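Local coordinates for protein putative phosphohistidine phosphatase SixA (Agrobacterium tumefaciens, PDB 2RFL) that probably removes phosphoryl groups from phosphohistidine or related phosphorylated substrates, at residues Y53-I58 / S109-G114. Numbering follows the deposited sequence.
Sequences YRPDLI and SVMLVG
Ile-58 and Met-111, a selenomethionine in this crystal, pack side by side where strands 57-60 and 109-114 pair in parallel inside the six-stranded mixed sheet of the histidine phosphatase alpha/beta fold. The tight part of the contact lies on the face beneath helix 64-77, where Trp-73 packs on Met-111, and Thr-70 touches both Ile-58 and Val-113. Here Met-111, an unbranched and flexible residue, bridges two partners. With its CG anti to the backbone N (chi1 171°) and a bend at chi3, Met-111 brings CE to 3.8 Å from CG1 of Ile-58. Nearer the backbone, CB of Met-111 meets CG of Pro-55 at 3.8 Å; the compact proline ring fits this buried approach to the strand. The beta-branched Ile-58 and Val-113, well suited to extended strands, touch through their CG2 methyls at 3.9 Å. On the other face the packing is looser: CD2 of the partly exposed Leu-57 stays 4.3 Å from CG2 of Val-110. In the backbone, Met-111 N donates a 3.0 Å bond to Leu-57 O, whereas Ser-109 O receives weak bonds from the amides of Asp-56 and Leu-57. At this more open end Asp-56, whose carboxylate can accept an amide hydrogen before regular pairing begins, takes the N-H of Ser-109 on OD2, N to OD2 3.1 Å, from above the carboxylate plane.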
ATOM      1  N   TYR A  53      11.244   2.979  -6.592  1.00 58.41           N
ATOM      2  CA  TYR A  53       9.920   2.404  -6.580  1.00 54.24           C
ATOM      3  C   TYR A  53       8.834   3.488  -6.707  1.00 52.79           C
ATOM      4  O   TYR A  53       8.013   3.652  -5.795  1.00 52.49           O
ATOM      5  CB  TYR A  53       9.739   1.578  -5.308  1.00 52.71           C
ATOM      6  CG  TYR A  53      10.529   0.279  -5.282  1.00 48.96           C
ATOM      7  CD1 TYR A  53      11.061  -0.264  -6.450  1.00 46.76           C
ATOM      8  CD2 TYR A  53      10.678  -0.443  -4.091  1.00 45.26           C
ATOM      9  CE1 TYR A  53      11.777  -1.469  -6.434  1.00 44.80           C
ATOM     10  CE2 TYR A  53      11.366  -1.638  -4.050  1.00 41.10           C
ATOM     11  CZ  TYR A  53      11.940  -2.154  -5.229  1.00 43.14           C
ATOM     12  OH  TYR A  53      12.663  -3.346  -5.214  1.00 37.45           O
ATOM     13  N   ARG A  54       8.845   4.197  -7.843  1.00 50.48           N
ATOM     14  CA  ARG A  54       7.926   5.297  -8.155  1.00 48.62           C
ATOM     15  C   ARG A  54       6.684   4.801  -8.922  1.00 46.72           C
ATOM     16  O   ARG A  54       6.813   4.224  -9.999  1.00 45.52           O
ATOM     17  CB  ARG A  54       8.650   6.398  -8.957  1.00 49.70           C
ATOM     18  CG  ARG A  54       7.843   7.668  -9.217  1.00 49.30           C
ATOM     19  CD  ARG A  54       8.411   8.528 -10.332  1.00 50.26           C
ATOM     20  NE  ARG A  54       7.341   8.977 -11.236  1.00 55.36           N
ATOM     21  CZ  ARG A  54       6.644  10.123 -11.133  1.00 56.51           C
ATOM     22  NH1 ARG A  54       5.678  10.394 -12.010  1.00 55.78           N
ATOM     23  NH2 ARG A  54       6.880  10.997 -10.161  1.00 53.18           N
ATOM     24  N   PRO A  55       5.477   5.008  -8.350  1.00 45.10           N
ATOM     25  CA  PRO A  55       4.263   4.625  -9.048  1.00 44.16           C
ATOM     26  C   PRO A  55       3.698   5.762  -9.860  1.00 42.65           C
ATOM     27  O   PRO A  55       3.817   6.913  -9.478  1.00 42.44           O
ATOM     28  CB  PRO A  55       3.308   4.237  -7.903  1.00 44.27           C
ATOM     29  CG  PRO A  55       3.976   4.778  -6.619  1.00 44.44           C
ATOM     30  CD  PRO A  55       5.164   5.558  -7.024  1.00 44.74           C
ATOM     31  N   ASP A  56       3.105   5.423 -10.998  1.00 41.17           N
ATOM     32  CA  ASP A  56       2.403   6.390 -11.863  1.00 39.23           C
ATOM     33  C   ASP A  56       1.144   6.922 -11.191  1.00 36.77           C
ATOM     34  O   ASP A  56       0.896   8.103 -11.199  1.00 35.34           O
ATOM     35  CB  ASP A  56       2.038   5.718 -13.177  1.00 38.83           C
ATOM     36  CG  ASP A  56       3.210   5.011 -13.802  1.00 40.87           C
ATOM     37  OD1 ASP A  56       4.376   5.381 -13.525  1.00 44.59           O
ATOM     38  OD2 ASP A  56       2.978   4.089 -14.582  1.00 39.35           O
ATOM     39  N   LEU A  57       0.371   6.005 -10.610  1.00 34.27           N
ATOM     40  CA  LEU A  57      -0.876   6.308  -9.894  1.00 31.36           C
ATOM     41  C   LEU A  57      -0.916   5.760  -8.433  1.00 28.52           C
ATOM     42  O   LEU A  57      -0.593   4.595  -8.190  1.00 26.10           O
ATOM     43  CB  LEU A  57      -2.066   5.778 -10.709  1.00 30.40           C
ATOM     44  CG  LEU A  57      -3.428   5.769 -10.000  1.00 26.56           C
ATOM     45  CD1 LEU A  57      -4.093   7.135  -9.839  1.00 22.26           C
ATOM     46  CD2 LEU A  57      -4.327   4.784 -10.714  1.00 23.42           C
ATOM     47  N   ILE A  58      -1.303   6.621  -7.499  1.00 26.44           N
ATOM     48  CA  ILE A  58      -1.555   6.248  -6.102  1.00 25.68           C
ATOM     49  C   ILE A  58      -3.037   6.300  -5.758  1.00 25.45           C
ATOM     50  O   ILE A  58      -3.628   7.381  -5.820  1.00 24.68           O
ATOM     51  CB  ILE A  58      -0.844   7.193  -5.082  1.00 25.64           C
ATOM     52  CG1 ILE A  58       0.672   7.151  -5.253  1.00 25.66           C
ATOM     53  CG2 ILE A  58      -1.215   6.822  -3.639  1.00 26.07           C
ATOM     54  CD1 ILE A  58       1.378   8.352  -4.689  1.00 24.91           C
ATOM     55  N   SER A 109       2.412   1.254 -13.533  1.00 45.09           N
ATOM     56  CA  SER A 109       2.565   0.909 -12.114  1.00 43.73           C
ATOM     57  C   SER A 109       1.611   1.631 -11.176  1.00 42.46           C
ATOM     58  O   SER A 109       1.385   2.829 -11.268  1.00 41.12           O
ATOM     59  CB  SER A 109       4.026   1.007 -11.611  1.00 43.68           C
ATOM     60  OG  SER A 109       4.665   2.204 -11.977  1.00 43.92           O
ATOM     61  N   VAL A 110       1.069   0.872 -10.240  1.00 41.80           N
ATOM     62  CA  VAL A 110       0.045   1.402  -9.370  1.00 41.79           C
ATOM     63  C   VAL A 110       0.232   0.970  -7.919  1.00 39.85           C
ATOM     64  O   VAL A 110       0.596  -0.165  -7.619  1.00 39.10           O
ATOM     65  CB  VAL A 110      -1.392   1.109  -9.921  1.00 41.65           C
ATOM     66  CG1 VAL A 110      -1.483  -0.313 -10.355  1.00 45.17           C
ATOM     67  CG2 VAL A 110      -2.471   1.390  -8.874  1.00 41.70           C
HETATM   68  N   MSE A 111      -0.028   1.921  -7.039  1.00 38.08           N
HETATM   69  CA  MSE A 111       0.147   1.743  -5.631  1.00 36.08           C
HETATM   70  C   MSE A 111      -1.161   1.984  -4.910  1.00 34.53           C
HETATM   71  O   MSE A 111      -1.815   3.020  -5.093  1.00 33.65           O
HETATM   72  CB  MSE A 111       1.186   2.699  -5.086  1.00 36.46           C
HETATM   73  CG  MSE A 111       1.224   2.680  -3.594  1.00 37.81           C
HETATM   74 SE   MSE A 111       2.833   3.383  -2.885  0.95 46.00          SE
HETATM   75  CE  MSE A 111       2.292   5.249  -2.432  1.00 36.84           C
ATOM     76  N   LEU A 112      -1.519   1.030  -4.068  1.00 32.55           N
ATOM     77  CA  LEU A 112      -2.679   1.185  -3.235  1.00 32.10           C
ATOM     78  C   LEU A 112      -2.267   1.558  -1.820  1.00 31.54           C
ATOM     79  O   LEU A 112      -1.337   0.984  -1.291  1.00 31.88           O
ATOM     80  CB  LEU A 112      -3.542  -0.092  -3.259  1.00 31.29           C
ATOM     81  CG  LEU A 112      -4.096  -0.588  -4.601  1.00 32.14           C
ATOM     82  CD1 LEU A 112      -5.187  -1.512  -4.203  1.00 35.42           C
ATOM     83  CD2 LEU A 112      -4.682   0.469  -5.622  1.00 31.46           C
ATOM     84  N   VAL A 113      -2.974   2.511  -1.210  1.00 31.01           N
ATOM     85  CA  VAL A 113      -2.757   2.901   0.204  1.00 31.24           C
ATOM     86  C   VAL A 113      -4.065   2.733   1.026  1.00 31.11           C
ATOM     87  O   VAL A 113      -4.959   3.568   1.013  1.00 29.65           O
ATOM     88  CB  VAL A 113      -2.184   4.362   0.331  1.00 31.05           C
ATOM     89  CG1 VAL A 113      -1.881   4.776   1.813  1.00 31.25           C
ATOM     90  CG2 VAL A 113      -0.960   4.535  -0.541  1.00 32.50           C
ATOM     91  N   GLY A 114      -4.152   1.629   1.755  1.00 32.53           N
ATOM     92  CA  GLY A 114      -5.338   1.325   2.578  1.00 32.29           C
ATOM     93  C   GLY A 114      -4.974   0.513   3.800  1.00 31.89           C
ATOM     94  O   GLY A 114      -3.858   0.631   4.312  1.00 31.54           O
TER